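Local structure of DltD domain-containing protein (Beauveria bassiana, 7D78) at residues F189-F194 with I234-Y239. The protein is a fungal thioesterase of the alpha/beta hydrolase fold that probably acts as a polyketide cyclase, closing medium-ring lactones. Residues are numbered along the deposited sequence; the frame is centred on the assembly and turned at random.
Sequences FMLPPF and IALQTY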
ATOM      1  N   PHE A 189     -17.399  -9.891   0.427  1.00 20.37           N
ATOM      2  CA  PHE A 189     -18.497  -9.281   1.159  1.00 20.31           C
ATOM      3  C   PHE A 189     -18.621  -7.805   0.777  1.00 21.87           C
ATOM      4  O   PHE A 189     -17.619  -7.082   0.709  1.00 19.35           O
ATOM      5  CB  PHE A 189     -18.278  -9.447   2.663  1.00 25.15           C
ATOM      6  CG  PHE A 189     -19.391  -8.886   3.509  1.00 26.83           C
ATOM      7  CD1 PHE A 189     -20.613  -9.529   3.588  1.00 31.80           C
ATOM      8  CD2 PHE A 189     -19.208  -7.716   4.231  1.00 22.97           C
ATOM      9  CE1 PHE A 189     -21.634  -9.018   4.374  1.00 28.99           C
ATOM     10  CE2 PHE A 189     -20.232  -7.194   5.014  1.00 27.43           C
ATOM     11  CZ  PHE A 189     -21.444  -7.850   5.084  1.00 26.69           C
ATOM     12  N   MET A 190     -19.851  -7.367   0.504  1.00 22.74           N
ATOM     13  CA  MET A 190     -20.160  -5.988   0.156  1.00 25.88           C
ATOM     14  C   MET A 190     -21.026  -5.347   1.236  1.00 27.20           C
ATOM     15  O   MET A 190     -21.813  -6.018   1.908  1.00 23.40           O
ATOM     16  CB  MET A 190     -20.890  -5.897  -1.188  1.00 23.79           C
ATOM     17  CG  MET A 190     -20.239  -6.663  -2.309  1.00 29.46           C
ATOM     18  SD  MET A 190     -18.678  -5.905  -2.774  1.00 28.97           S
ATOM     19  CE  MET A 190     -19.221  -4.446  -3.657  1.00 25.96           C
ATOM     20  N   LEU A 191     -20.896  -4.030   1.381  1.00 21.79           N
ATOM     21  CA  LEU A 191     -21.729  -3.294   2.322  1.00 26.06           C
ATOM     22  C   LEU A 191     -21.827  -1.852   1.857  1.00 24.30           C
ATOM     23  O   LEU A 191     -20.917  -1.367   1.173  1.00 19.86           O
ATOM     24  CB  LEU A 191     -21.153  -3.362   3.745  1.00 21.59           C
ATOM     25  CG  LEU A 191     -19.878  -2.547   4.056  1.00 20.21           C
ATOM     26  CD1 LEU A 191     -19.656  -2.513   5.549  1.00 22.73           C
ATOM     27  CD2 LEU A 191     -18.638  -3.121   3.371  1.00 20.22           C
ATOM     28  N   PRO A 192     -22.897  -1.142   2.208  1.00 22.18           N
ATOM     29  CA  PRO A 192     -22.926   0.304   1.987  1.00 26.76           C
ATOM     30  C   PRO A 192     -21.824   0.969   2.788  1.00 24.33           C
ATOM     31  O   PRO A 192     -21.585   0.588   3.943  1.00 23.28           O
ATOM     32  CB  PRO A 192     -24.317   0.728   2.506  1.00 26.72           C
ATOM     33  CG  PRO A 192     -25.081  -0.534   2.708  1.00 37.51           C
ATOM     34  CD  PRO A 192     -24.067  -1.602   2.979  1.00 25.88           C
ATOM     35  N   PRO A 193     -21.117   1.946   2.211  1.00 23.73           N
ATOM     36  CA  PRO A 193     -20.068   2.642   2.978  1.00 21.07           C
ATOM     37  C   PRO A 193     -20.596   3.358   4.210  1.00 26.21           C
ATOM     38  O   PRO A 193     -19.807   3.667   5.116  1.00 19.66           O
ATOM     39  CB  PRO A 193     -19.486   3.651   1.975  1.00 24.35           C
ATOM     40  CG  PRO A 193     -20.115   3.360   0.654  1.00 25.56           C
ATOM     41  CD  PRO A 193     -21.278   2.465   0.840  1.00 21.13           C
ATOM     42  N   PHE A 194     -21.895   3.670   4.250  1.00 22.46           N
ATOM     43  CA  PHE A 194     -22.535   4.294   5.403  1.00 25.94           C
ATOM     44  C   PHE A 194     -23.927   3.694   5.556  1.00 26.70           C
ATOM     45  O   PHE A 194     -24.726   3.747   4.615  1.00 28.21           O
ATOM     46  CB  PHE A 194     -22.622   5.821   5.239  1.00 27.07           C
ATOM     47  CG  PHE A 194     -21.296   6.476   4.936  1.00 26.43           C
ATOM     48  CD1 PHE A 194     -20.874   6.638   3.633  1.00 25.08           C
ATOM     49  CD2 PHE A 194     -20.478   6.932   5.963  1.00 26.96           C
ATOM     50  CE1 PHE A 194     -19.655   7.232   3.344  1.00 27.09           C
ATOM     51  CE2 PHE A 194     -19.255   7.527   5.681  1.00 25.84           C
ATOM     52  CZ  PHE A 194     -18.849   7.677   4.365  1.00 25.52           C
ATOM     53  N   ILE A 234     -19.530  -0.939  -1.200  1.00 19.34           N
ATOM     54  CA  ILE A 234     -18.099  -1.163  -1.373  1.00 18.95           C
ATOM     55  C   ILE A 234     -17.766  -2.582  -0.939  1.00 22.08           C
ATOM     56  O   ILE A 234     -18.477  -3.200  -0.142  1.00 20.26           O
ATOM     57  CB  ILE A 234     -17.232  -0.159  -0.574  1.00 18.81           C
ATOM     58  CG1 ILE A 234     -17.572  -0.239   0.932  1.00 18.27           C
ATOM     59  CG2 ILE A 234     -17.398   1.252  -1.127  1.00 18.93           C
ATOM     60  CD1 ILE A 234     -16.577   0.480   1.842  1.00 19.48           C
ATOM     61  N   ALA A 235     -16.657  -3.094  -1.466  1.00 19.67           N
ATOM     62  CA  ALA A 235     -16.085  -4.321  -0.928  1.00 20.50           C
ATOM     63  C   ALA A 235     -15.520  -4.055   0.462  1.00 19.70           C
ATOM     64  O   ALA A 235     -14.793  -3.077   0.666  1.00 18.30           O
ATOM     65  CB  ALA A 235     -14.982  -4.846  -1.846  1.00 19.03           C
ATOM     66  N   LEU A 236     -15.848  -4.927   1.421  1.00 18.60           N
ATOM     67  CA  LEU A 236     -15.259  -4.814   2.754  1.00 19.17           C
ATOM     68  C   LEU A 236     -13.731  -4.753   2.705  1.00 19.56           C
ATOM     69  O   LEU A 236     -13.108  -4.062   3.526  1.00 17.88           O
ATOM     70  CB  LEU A 236     -15.712  -5.990   3.633  1.00 17.02           C
ATOM     71  CG  LEU A 236     -15.327  -5.920   5.118  1.00 19.00           C
ATOM     72  CD1 LEU A 236     -16.338  -5.056   5.929  1.00 17.69           C
ATOM     73  CD2 LEU A 236     -15.232  -7.324   5.699  1.00 19.01           C
ATOM     74  N   GLN A 237     -13.108  -5.448   1.745  1.00 16.72           N
ATOM     75  CA  GLN A 237     -11.646  -5.464   1.681  1.00 17.46           C
ATOM     76  C   GLN A 237     -11.053  -4.082   1.452  1.00 18.48           C
ATOM     77  O   GLN A 237      -9.843  -3.906   1.648  1.00 18.30           O
ATOM     78  CB  GLN A 237     -11.168  -6.420   0.586  1.00 17.41           C
ATOM     79  CG  GLN A 237     -11.342  -7.900   0.949  1.00 16.82           C
ATOM     80  CD  GLN A 237     -10.655  -8.276   2.267  1.00 21.70           C
ATOM     81  OE1 GLN A 237      -9.563  -7.793   2.570  1.00 20.80           O
ATOM     82  NE2 GLN A 237     -11.301  -9.147   3.049  1.00 17.73           N
ATOM     83  N   THR A 238     -11.866  -3.111   1.022  1.00 16.41           N
ATOM     84  CA  THR A 238     -11.482  -1.700   1.017  1.00 16.77           C
ATOM     85  C   THR A 238     -10.818  -1.346   2.336  1.00 19.42           C
ATOM     86  O   THR A 238      -9.783  -0.673   2.362  1.00 15.64           O
ATOM     87  CB  THR A 238     -12.705  -0.800   0.805  1.00 15.08           C
ATOM     88  OG1 THR A 238     -13.295  -1.079  -0.468  1.00 16.77           O
ATOM     89  CG2 THR A 238     -12.327   0.697   0.903  1.00 16.23           C
ATOM     90  N   TYR A 239     -11.401  -1.825   3.440  1.00 15.39           N
ATOM     91  CA  TYR A 239     -10.890  -1.465   4.754  1.00 16.75           C
ATOM     92  C   TYR A 239      -9.498  -2.038   4.997  1.00 18.37           C
ATOM     93  O   TYR A 239      -8.731  -1.478   5.786  1.00 16.70           O
ATOM     94  CB  TYR A 239     -11.871  -1.932   5.823  1.00 17.02           C
ATOM     95  CG  TYR A 239     -13.234  -1.281   5.705  1.00 17.51           C
ATOM     96  CD1 TYR A 239     -13.371   0.027   5.234  1.00 17.91           C
ATOM     97  CD2 TYR A 239     -14.384  -1.973   6.068  1.00 18.93           C
ATOM     98  CE1 TYR A 239     -14.639   0.627   5.129  1.00 22.09           C
ATOM     99  CE2 TYR A 239     -15.638  -1.392   5.972  1.00 19.67           C
ATOM    100  CZ  TYR A 239     -15.764  -0.099   5.514  1.00 19.86           C
ATOM    101  OH  TYR A 239     -17.028   0.452   5.434  1.00 20.38           O
TER
HETATM  102  O   HOH W   1     -14.756  -7.833   0.660  1.00 20.88           O
HETATM  103  O   HOH W   2     -17.144   3.058   4.695  1.00 18.78           O
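Two aromatic rings, those of Phe189 and Tyr239, meet the opposite segment at an edge: Phe189 takes Leu236 CB near its ring plane, 3.9 Å from CD2, and Tyr239 has Leu191 CD1 at its rim, 4.0 Å from OH. No residue of the partner segment stacks on either face. A water lying in the plane of the Tyr239 ring links its hydroxyl to Pro193 O.

The backbone evidence is a short antiparallel pairing. Leu191 and Ile234 form a hydrogen-bonded pair, in which Leu191 N gives to Ile234 O, and Ile234 N gives to Leu191 O (2.8 Å). Phe189 O takes a nearly straight bond from Leu236 N (174° at the hydrogen) and a second from a water that also accepts from Gln237 N.

On one face of this two-stranded sheet, Met190 bends at chi2 and chi3, folding SD over Ala235 CA (3.6 Å) and CE against Ile234 C. Without the thioether, as with an alanine in its place, the Ile234-Ala235 peptide would probably lose this cover. On the other face, Leu191 CG sits between its own N and carbonyl carbon (chi1 73°); its CD2 lies 3.9 Å from both Ile234 CG1 and Leu236 CD1, while Ile234 CG2 meets Pro193 CG.

Beyond the strand, Ala235 O accepts from Thr238 N and, at 2.7 Å, from Thr238 OG1, closing the type I turn that leads into helix 238-244. Helix 168-183 flanks the turn, Asp178 binding both Phe189 N and Gln237 NE2. Chemically, then, the side chains of 189-194 are all apolar, so its polar contacts with 234-239 run through backbone N and O atoms and two waters, one of which reaches the Tyr239 hydroxyl.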